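Local coordinates for protein glucose-6-phosphate isomerase (Chlamydia trachomatis D/UW-3/CX, PDB 6OTU) that catalyses the reversible isomerisation of glucose-6-phosphate to fructose-6-phosphate, at residues 106-111 and 268-273; 128-133 and 261-266. All blocks are in the same frame, centred on the assembly; numbering follows the deposited sequence.

Interaction 1 of 2, residues 106-111 and 268-273; sequences VLHTAT and GRFSAT. With G6Q (glucose-6-phosphate), chain E.
His108 and Phe270 face each other with CA atoms 6.0 Å apart, where the turn entering helix 110-113 meets the loop that leaves edge strand 258-262 of the five-stranded parallel sheet. This loop forms part of the sugar-phosphate pocket of the phosphoglucose isomerase fold. The two rings make an offset stack, centroids 4.4 Å apart and planes at 17°. Phe270 CB sits over one face of the imidazole, towards its rim, while His108 CE1 lies over the phenyl ring near its CG-CD1 rim, with NE2 reaching past CD1. With CG placed between the backbone N and the carbonyl carbon (chi1 50°), the imidazole of His108 stands against Phe270; Glu477 of helix 466-487 touches both side chains. On the pocket side, Arg269 N donates to O1 of the bound glucose-6-phosphate at 3.0 Å, and the Arg269 guanidinium is held by Gln494, Ser356 and Ser491. At the other end Thr273 OG1 donates to Thr111 OG1 (2.8 Å), which in turn donates to His108 O in its carbonyl plane. Thr273 OG1 is also hydrogen-bonded to Arg112 NH1. Two waters complete the seam: one joins Thr111 OG1 to Phe270 O, and the other donates to Thr111 O and, at 2.6 Å, to Thr273 O.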
ATOM      1  N   VAL A 106       2.342 -29.147   0.212  1.00 39.13           N
ATOM      2  CA  VAL A 106       2.382 -27.757  -0.234  1.00 36.77           C
ATOM      3  C   VAL A 106       2.774 -27.767  -1.708  1.00 37.79           C
ATOM      4  O   VAL A 106       3.958 -27.904  -2.047  1.00 40.54           O
ATOM      5  CB  VAL A 106       3.378 -26.953   0.627  1.00 36.78           C
ATOM      6  CG1 VAL A 106       3.551 -25.535   0.125  1.00 29.72           C
ATOM      7  CG2 VAL A 106       2.941 -26.993   2.086  1.00 36.55           C
ATOM      8  N   LEU A 107       1.789 -27.651  -2.601  1.00 34.95           N
ATOM      9  CA  LEU A 107       2.001 -28.120  -3.967  1.00 38.76           C
ATOM     10  C   LEU A 107       1.580 -27.106  -5.031  1.00 35.50           C
ATOM     11  O   LEU A 107       1.174 -27.492  -6.133  1.00 33.01           O
ATOM     12  CB  LEU A 107       1.282 -29.455  -4.169  1.00 39.78           C
ATOM     13  CG  LEU A 107       2.116 -30.636  -3.662  1.00 37.52           C
ATOM     14  CD1 LEU A 107       1.265 -31.901  -3.553  1.00 39.69           C
ATOM     15  CD2 LEU A 107       3.296 -30.847  -4.609  1.00 34.41           C
ATOM     16  N   HIS A 108       1.717 -25.805  -4.752  1.00 30.13           N
ATOM     17  CA  HIS A 108       1.460 -24.823  -5.802  1.00 29.98           C
ATOM     18  C   HIS A 108       2.436 -24.968  -6.980  1.00 38.63           C
ATOM     19  O   HIS A 108       2.044 -24.709  -8.124  1.00 35.98           O
ATOM     20  CB  HIS A 108       1.488 -23.405  -5.229  1.00 29.37           C
ATOM     21  CG  HIS A 108       2.698 -23.109  -4.400  1.00 33.78           C
ATOM     22  ND1 HIS A 108       2.839 -23.552  -3.101  1.00 33.42           N
ATOM     23  CD2 HIS A 108       3.822 -22.408  -4.683  1.00 30.60           C
ATOM     24  CE1 HIS A 108       3.998 -23.137  -2.623  1.00 32.12           C
ATOM     25  NE2 HIS A 108       4.617 -22.451  -3.566  1.00 31.78           N
ATOM     26  N   THR A 109       3.679 -25.429  -6.745  1.00 35.24           N
ATOM     27  CA  THR A 109       4.587 -25.655  -7.877  1.00 36.74           C
ATOM     28  C   THR A 109       4.054 -26.720  -8.838  1.00 38.37           C
ATOM     29  O   THR A 109       4.308 -26.654 -10.049  1.00 39.16           O
ATOM     30  CB  THR A 109       5.998 -26.047  -7.402  1.00 31.25           C
ATOM     31  OG1 THR A 109       5.948 -27.203  -6.560  1.00 35.05           O
ATOM     32  CG2 THR A 109       6.673 -24.896  -6.657  1.00 34.41           C
ATOM     33  N   ALA A 110       3.319 -27.708  -8.328  1.00 34.03           N
ATOM     34  CA  ALA A 110       2.820 -28.757  -9.201  1.00 33.38           C
ATOM     35  C   ALA A 110       1.711 -28.260 -10.134  1.00 40.05           C
ATOM     36  O   ALA A 110       1.446 -28.907 -11.155  1.00 36.62           O
ATOM     37  CB  ALA A 110       2.346 -29.945  -8.363  1.00 32.15           C
ATOM     38  N   THR A 111       1.080 -27.115  -9.833  1.00 30.59           N
ATOM     39  CA  THR A 111       0.045 -26.592 -10.726  1.00 32.25           C
ATOM     40  C   THR A 111       0.603 -26.049 -12.036  1.00 35.42           C
ATOM     41  O   THR A 111      -0.173 -25.836 -12.977  1.00 37.65           O
ATOM     42  CB  THR A 111      -0.779 -25.494 -10.048  1.00 31.37           C
ATOM     43  OG1 THR A 111       0.048 -24.358  -9.775  1.00 31.82           O
ATOM     44  CG2 THR A 111      -1.376 -26.002  -8.759  1.00 31.58           C
ATOM     45  N   GLY A 268      -3.965 -20.604  -0.705  1.00 37.09           N
ATOM     46  CA  GLY A 268      -4.633 -19.479  -1.354  1.00 30.34           C
ATOM     47  C   GLY A 268      -3.679 -18.411  -1.854  1.00 35.60           C
ATOM     48  O   GLY A 268      -3.778 -17.956  -2.996  1.00 42.08           O
ATOM     49  N   ARG A 269      -2.725 -18.004  -1.010  1.00 34.90           N
ATOM     50  CA  ARG A 269      -1.750 -16.986  -1.371  1.00 30.15           C
ATOM     51  C   ARG A 269      -0.706 -17.506  -2.355  1.00 40.33           C
ATOM     52  O   ARG A 269       0.189 -16.748  -2.757  1.00 36.57           O
ATOM     53  CB  ARG A 269      -1.072 -16.441  -0.110  1.00 30.23           C
ATOM     54  CG  ARG A 269      -0.360 -17.478   0.727  1.00 33.66           C
ATOM     55  CD  ARG A 269       0.115 -16.889   2.051  1.00 32.75           C
ATOM     56  NE  ARG A 269       0.554 -17.926   2.989  1.00 33.12           N
ATOM     57  CZ  ARG A 269      -0.247 -18.585   3.829  1.00 34.44           C
ATOM     58  NH1 ARG A 269      -1.548 -18.324   3.872  1.00 30.75           N
ATOM     59  NH2 ARG A 269       0.261 -19.504   4.642  1.00 31.19           N
ATOM     60  N   PHE A 270      -0.803 -18.775  -2.748  1.00 34.01           N
ATOM     61  CA  PHE A 270       0.047 -19.342  -3.784  1.00 36.30           C
ATOM     62  C   PHE A 270      -0.771 -19.879  -4.957  1.00 34.93           C
ATOM     63  O   PHE A 270      -0.276 -20.719  -5.707  1.00 33.38           O
ATOM     64  CB  PHE A 270       0.926 -20.462  -3.216  1.00 33.40           C
ATOM     65  CG  PHE A 270       1.737 -20.070  -2.003  1.00 34.75           C
ATOM     66  CD1 PHE A 270       2.946 -19.433  -2.139  1.00 31.91           C
ATOM     67  CD2 PHE A 270       1.295 -20.375  -0.728  1.00 38.63           C
ATOM     68  CE1 PHE A 270       3.692 -19.085  -1.029  1.00 31.27           C
ATOM     69  CE2 PHE A 270       2.044 -20.034   0.386  1.00 34.84           C
ATOM     70  CZ  PHE A 270       3.251 -19.397   0.226  1.00 31.24           C
ATOM     71  N   SER A 271      -2.008 -19.421  -5.137  1.00 31.68           N
ATOM     72  CA  SER A 271      -2.922 -20.096  -6.053  1.00 34.97           C
ATOM     73  C   SER A 271      -3.102 -19.385  -7.396  1.00 32.80           C
ATOM     74  O   SER A 271      -3.894 -19.851  -8.226  1.00 32.54           O
ATOM     75  CB  SER A 271      -4.282 -20.291  -5.369  1.00 35.56           C
ATOM     76  OG  SER A 271      -4.949 -19.057  -5.222  1.00 38.16           O
ATOM     77  N   ALA A 272      -2.381 -18.286  -7.641  1.00 33.12           N
ATOM     78  CA  ALA A 272      -2.566 -17.541  -8.886  1.00 35.56           C
ATOM     79  C   ALA A 272      -2.247 -18.380 -10.125  1.00 39.34           C
ATOM     80  O   ALA A 272      -2.809 -18.120 -11.191  1.00 37.59           O
ATOM     81  CB  ALA A 272      -1.714 -16.270  -8.877  1.00 32.29           C
ATOM     82  N   THR A 273      -1.366 -19.383 -10.022  1.00 36.47           N
ATOM     83  CA  THR A 273      -1.084 -20.253 -11.165  1.00 40.14           C
ATOM     84  C   THR A 273      -2.059 -21.424 -11.291  1.00 44.15           C
ATOM     85  O   THR A 273      -1.940 -22.206 -12.244  1.00 33.45           O
ATOM     86  CB  THR A 273       0.333 -20.829 -11.101  1.00 36.40           C
ATOM     87  OG1 THR A 273       0.470 -21.625  -9.915  1.00 33.01           O
ATOM     88  CG2 THR A 273       1.385 -19.734 -11.131  1.00 36.81           C
TER
HETATM   89  C1  G6Q E 604      -4.733 -17.522   1.727  1.00 50.79           C
HETATM   90  C2  G6Q E 604      -5.596 -17.236   2.959  1.00 54.40           C
HETATM   91  C3  G6Q E 604      -6.786 -16.324   2.680  1.00 43.73           C
HETATM   92  C4  G6Q E 604      -7.888 -16.978   1.837  1.00 33.23           C
HETATM   93  C5  G6Q E 604      -9.182 -16.165   1.886  1.00 32.86           C
HETATM   94  C6  G6Q E 604     -10.225 -16.681   0.925  1.00 30.57           C
HETATM   95  O1  G6Q E 604      -3.866 -18.329   1.798  1.00 45.79           O
HETATM   96  O2  G6Q E 604      -6.057 -18.447   3.546  1.00 65.05           O
HETATM   97  O3  G6Q E 604      -6.340 -15.133   2.027  1.00 43.87           O
HETATM   98  O4  G6Q E 604      -7.467 -17.093   0.480  1.00 28.98           O
HETATM   99  O5  G6Q E 604      -9.683 -16.170   3.226  1.00 33.71           O
HETATM  100  O6  G6Q E 604     -10.460 -18.083   1.233  1.00 37.13           O
HETATM  101  P   G6Q E 604     -11.371 -18.977   0.241  1.00 39.08           P
HETATM  102  O1P G6Q E 604     -10.646 -19.021  -1.093  1.00 36.08           O
HETATM  103  O2P G6Q E 604     -11.435 -20.339   0.922  1.00 46.74           O
HETATM  104  O3P G6Q E 604     -12.722 -18.297   0.151  1.00 36.59           O
HETATM  105  O   HOH W   1      -2.701 -24.530 -13.008  1.00 32.43           O
HETATM  106  O   HOH W   2      -1.299 -22.649  -7.423  1.00 52.34           O

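Interaction 2 of 2, residues 128-133 and 261-266; sequences ARHSKE and HLWDSI
His130 and Ser131, consecutive residues of helix 122-148, meet the six-membered ring of Trp263, just beyond the end of strand 258-262. The backbones stay well apart, Ser131 and Leu262 being nearest with CA atoms 7.9 Å from each other, and the indole spans the gap. Arg129, on the exposed side of the helix, makes a salt bridge one turn ahead: its NH2 lies 2.9 Å from Glu133 OE1, with the oxygen in the guanidinium plane and met nearly along its C-O axis. His130 touches Trp263 through CB, 3.3 Å from Trp263 CZ2. Its imidazole leads away from 261-266 and is slid aside from the indole with little overlap, planes at 28°, its centroid 5.7 Å from that of the five-membered ring of Trp263. Glu133 OE2 lies at the edge of this imidazole, in its plane. Ser131 presents OG to Trp263 CZ3 at 3.7 Å, a packing contact; the hydroxyl itself is hydrogen-bonded to Ile127 O in the preceding turn. On Trp263, CG is anti to the carbonyl carbon (chi1 -56°), which carries the benzene end of the indole to the helix while NE1 bonds to Gln246. His261 O lies 3.6 Å above one indole face, towards the rim. After Trp263 the chain folds into a type I turn closed by Ile266 N to Trp263 O; Ser265 and Ile266 also pack on Ile127. This is helix-on-sheet packing of the SIS-type alpha/beta fold, carried between these segments by Trp263 just after the outermost strand, 258-262, of the five-stranded parallel sheet.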
ATOM      1  N   ALA A 128      -0.166 -32.451 -10.488  1.00 35.72           N
ATOM      2  CA  ALA A 128       0.289 -32.020 -11.803  1.00 41.94           C
ATOM      3  C   ALA A 128      -0.656 -32.510 -12.894  1.00 39.47           C
ATOM      4  O   ALA A 128      -1.004 -31.748 -13.804  1.00 38.54           O
ATOM      5  CB  ALA A 128       1.719 -32.499 -12.069  1.00 36.76           C
ATOM      6  N   ARG A 129      -1.101 -33.766 -12.822  1.00 39.28           N
ATOM      7  CA  ARG A 129      -1.958 -34.213 -13.907  1.00 45.67           C
ATOM      8  C   ARG A 129      -3.352 -33.624 -13.795  1.00 40.17           C
ATOM      9  O   ARG A 129      -3.979 -33.347 -14.820  1.00 50.72           O
ATOM     10  CB  ARG A 129      -2.046 -35.737 -13.999  1.00 49.16           C
ATOM     11  CG  ARG A 129      -2.372 -36.090 -15.445  1.00 61.84           C
ATOM     12  CD  ARG A 129      -3.041 -37.420 -15.699  1.00 73.52           C
ATOM     13  NE  ARG A 129      -2.672 -38.438 -14.737  1.00 75.74           N
ATOM     14  CZ  ARG A 129      -3.487 -38.883 -13.797  1.00 78.20           C
ATOM     15  NH1 ARG A 129      -3.073 -39.824 -12.971  1.00 84.47           N
ATOM     16  NH2 ARG A 129      -4.716 -38.393 -13.687  1.00 73.90           N
ATOM     17  N   HIS A 130      -3.843 -33.384 -12.581  1.00 42.88           N
ATOM     18  CA  HIS A 130      -5.148 -32.741 -12.471  1.00 42.72           C
ATOM     19  C   HIS A 130      -5.098 -31.296 -12.950  1.00 38.83           C
ATOM     20  O   HIS A 130      -6.047 -30.815 -13.580  1.00 38.59           O
ATOM     21  CB  HIS A 130      -5.658 -32.842 -11.045  1.00 42.46           C
ATOM     22  CG  HIS A 130      -6.019 -34.236 -10.656  1.00 49.28           C
ATOM     23  ND1 HIS A 130      -5.732 -34.765  -9.416  1.00 53.57           N
ATOM     24  CD2 HIS A 130      -6.610 -35.227 -11.363  1.00 52.06           C
ATOM     25  CE1 HIS A 130      -6.146 -36.018  -9.371  1.00 56.46           C
ATOM     26  NE2 HIS A 130      -6.683 -36.321 -10.539  1.00 57.22           N
ATOM     27  N   SER A 131      -3.987 -30.601 -12.695  1.00 38.05           N
ATOM     28  CA  SER A 131      -3.820 -29.256 -13.240  1.00 38.96           C
ATOM     29  C   SER A 131      -3.845 -29.277 -14.763  1.00 38.28           C
ATOM     30  O   SER A 131      -4.470 -28.416 -15.392  1.00 42.94           O
ATOM     31  CB  SER A 131      -2.513 -28.631 -12.736  1.00 40.71           C
ATOM     32  OG  SER A 131      -2.523 -28.513 -11.323  1.00 37.21           O
ATOM     33  N   LYS A 132      -3.178 -30.256 -15.373  1.00 35.31           N
ATOM     34  CA  LYS A 132      -3.217 -30.365 -16.828  1.00 36.79           C
ATOM     35  C   LYS A 132      -4.630 -30.657 -17.317  1.00 37.98           C
ATOM     36  O   LYS A 132      -5.093 -30.061 -18.298  1.00 40.77           O
ATOM     37  CB  LYS A 132      -2.241 -31.437 -17.305  1.00 39.12           C
ATOM     38  CG  LYS A 132      -2.212 -31.558 -18.804  1.00 45.57           C
ATOM     39  CD  LYS A 132      -1.032 -32.368 -19.296  1.00 53.61           C
ATOM     40  CE  LYS A 132      -0.868 -32.201 -20.805  1.00 60.55           C
ATOM     41  NZ  LYS A 132       0.207 -33.070 -21.402  1.00 61.36           N
ATOM     42  N   GLU A 133      -5.341 -31.552 -16.631  1.00 40.35           N
ATOM     43  CA  GLU A 133      -6.728 -31.817 -16.992  1.00 44.23           C
ATOM     44  C   GLU A 133      -7.599 -30.576 -16.825  1.00 43.58           C
ATOM     45  O   GLU A 133      -8.517 -30.354 -17.623  1.00 47.16           O
ATOM     46  CB  GLU A 133      -7.285 -32.970 -16.163  1.00 48.16           C
ATOM     47  CG  GLU A 133      -6.576 -34.293 -16.362  1.00 60.64           C
ATOM     48  CD  GLU A 133      -6.963 -35.311 -15.306  1.00 71.77           C
ATOM     49  OE1 GLU A 133      -6.209 -36.288 -15.112  1.00 77.25           O
ATOM     50  OE2 GLU A 133      -8.024 -35.131 -14.672  1.00 75.29           O
ATOM     51  N   HIS A 261     -11.422 -26.601 -10.396  1.00 33.75           N
ATOM     52  CA  HIS A 261     -10.911 -27.081  -9.120  1.00 35.25           C
ATOM     53  C   HIS A 261      -9.476 -26.634  -8.877  1.00 35.35           C
ATOM     54  O   HIS A 261      -8.656 -26.582  -9.803  1.00 33.09           O
ATOM     55  CB  HIS A 261     -10.950 -28.614  -9.046  1.00 37.66           C
ATOM     56  CG  HIS A 261     -12.293 -29.202  -9.318  1.00 43.55           C
ATOM     57  ND1 HIS A 261     -12.495 -30.173 -10.273  1.00 51.19           N
ATOM     58  CD2 HIS A 261     -13.502 -28.966  -8.759  1.00 48.75           C
ATOM     59  CE1 HIS A 261     -13.772 -30.510 -10.293  1.00 50.19           C
ATOM     60  NE2 HIS A 261     -14.406 -29.789  -9.385  1.00 48.57           N
ATOM     61  N   LEU A 262      -9.191 -26.324  -7.621  1.00 33.51           N
ATOM     62  CA  LEU A 262      -7.879 -26.463  -7.015  1.00 36.59           C
ATOM     63  C   LEU A 262      -8.003 -27.575  -5.967  1.00 32.83           C
ATOM     64  O   LEU A 262      -8.990 -28.306  -5.941  1.00 39.16           O
ATOM     65  CB  LEU A 262      -7.400 -25.125  -6.444  1.00 31.98           C
ATOM     66  CG  LEU A 262      -8.162 -24.505  -5.266  1.00 39.40           C
ATOM     67  CD1 LEU A 262      -7.220 -23.596  -4.476  1.00 34.50           C
ATOM     68  CD2 LEU A 262      -9.416 -23.724  -5.721  1.00 31.81           C
ATOM     69  N   TRP A 263      -7.002 -27.715  -5.102  1.00 39.83           N
ATOM     70  CA  TRP A 263      -6.984 -28.794  -4.115  1.00 42.78           C
ATOM     71  C   TRP A 263      -6.460 -28.257  -2.787  1.00 32.72           C
ATOM     72  O   TRP A 263      -6.016 -27.109  -2.691  1.00 33.56           O
ATOM     73  CB  TRP A 263      -6.163 -29.991  -4.639  1.00 40.36           C
ATOM     74  CG  TRP A 263      -6.727 -30.437  -5.956  1.00 39.79           C
ATOM     75  CD1 TRP A 263      -7.709 -31.366  -6.153  1.00 37.36           C
ATOM     76  CD2 TRP A 263      -6.423 -29.896  -7.248  1.00 33.68           C
ATOM     77  NE1 TRP A 263      -8.014 -31.452  -7.490  1.00 34.58           N
ATOM     78  CE2 TRP A 263      -7.238 -30.562  -8.181  1.00 34.18           C
ATOM     79  CE3 TRP A 263      -5.538 -28.914  -7.704  1.00 33.27           C
ATOM     80  CZ2 TRP A 263      -7.186 -30.284  -9.543  1.00 35.08           C
ATOM     81  CZ3 TRP A 263      -5.495 -28.636  -9.060  1.00 35.45           C
ATOM     82  CH2 TRP A 263      -6.310 -29.319  -9.961  1.00 36.27           C
ATOM     83  N   ASP A 264      -6.517 -29.105  -1.755  1.00 33.04           N
ATOM     84  CA  ASP A 264      -6.228 -28.665  -0.388  1.00 38.95           C
ATOM     85  C   ASP A 264      -4.774 -28.246  -0.197  1.00 39.75           C
ATOM     86  O   ASP A 264      -4.491 -27.355   0.614  1.00 38.77           O
ATOM     87  CB  ASP A 264      -6.587 -29.766   0.607  1.00 41.97           C
ATOM     88  CG  ASP A 264      -8.035 -29.689   1.039  1.00 52.36           C
ATOM     89  OD1 ASP A 264      -8.719 -28.740   0.599  1.00 55.17           O
ATOM     90  OD2 ASP A 264      -8.494 -30.568   1.797  1.00 57.67           O
ATOM     91  N   SER A 265      -3.853 -28.861  -0.931  1.00 35.93           N
ATOM     92  CA  SER A 265      -2.433 -28.557  -0.854  1.00 33.94           C
ATOM     93  C   SER A 265      -2.030 -27.330  -1.672  1.00 39.16           C
ATOM     94  O   SER A 265      -0.825 -27.092  -1.836  1.00 36.78           O
ATOM     95  CB  SER A 265      -1.646 -29.753  -1.345  1.00 33.13           C
ATOM     96  OG  SER A 265      -2.052 -30.028  -2.663  1.00 33.24           O
ATOM     97  N   ILE A 266      -2.995 -26.597  -2.224  1.00 31.99           N
ATOM     98  CA  ILE A 266      -2.750 -25.376  -2.979  1.00 31.64           C
ATOM     99  C   ILE A 266      -3.126 -24.219  -2.059  1.00 39.29           C
ATOM    100  O   ILE A 266      -4.311 -23.910  -1.895  1.00 31.23           O
ATOM    101  CB  ILE A 266      -3.553 -25.326  -4.285  1.00 33.97           C
ATOM    102  CG1 ILE A 266      -3.336 -26.576  -5.149  1.00 36.99           C
ATOM    103  CG2 ILE A 266      -3.232 -24.039  -5.070  1.00 31.37           C
ATOM    104  CD1 ILE A 266      -1.857 -26.943  -5.400  1.00 32.29           C
TER

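How the interactions relate
From the N terminus, the chain passes through 106-111 into helix 110-113 and soon afterwards into helix 122-148, which holds 128-133. It then lays down the other strands of the five-stranded parallel sheet and ends on edge strand 258-262, from which 261-266 runs on into a turn and interaction 2 closes the inner loop. A few residues on, 268-273 closes the outer loop of interaction 1, so the two contacts are nested, with centres 9 Å apart. They also touch: Leu107 N probably donates to Ser265 O, Ile266 CD1 packs on Leu107 O and Thr111 CG2, and Ser131 OG lies against Thr111 CA. Together they tie both helices to the edge strand and the pocket loop following it.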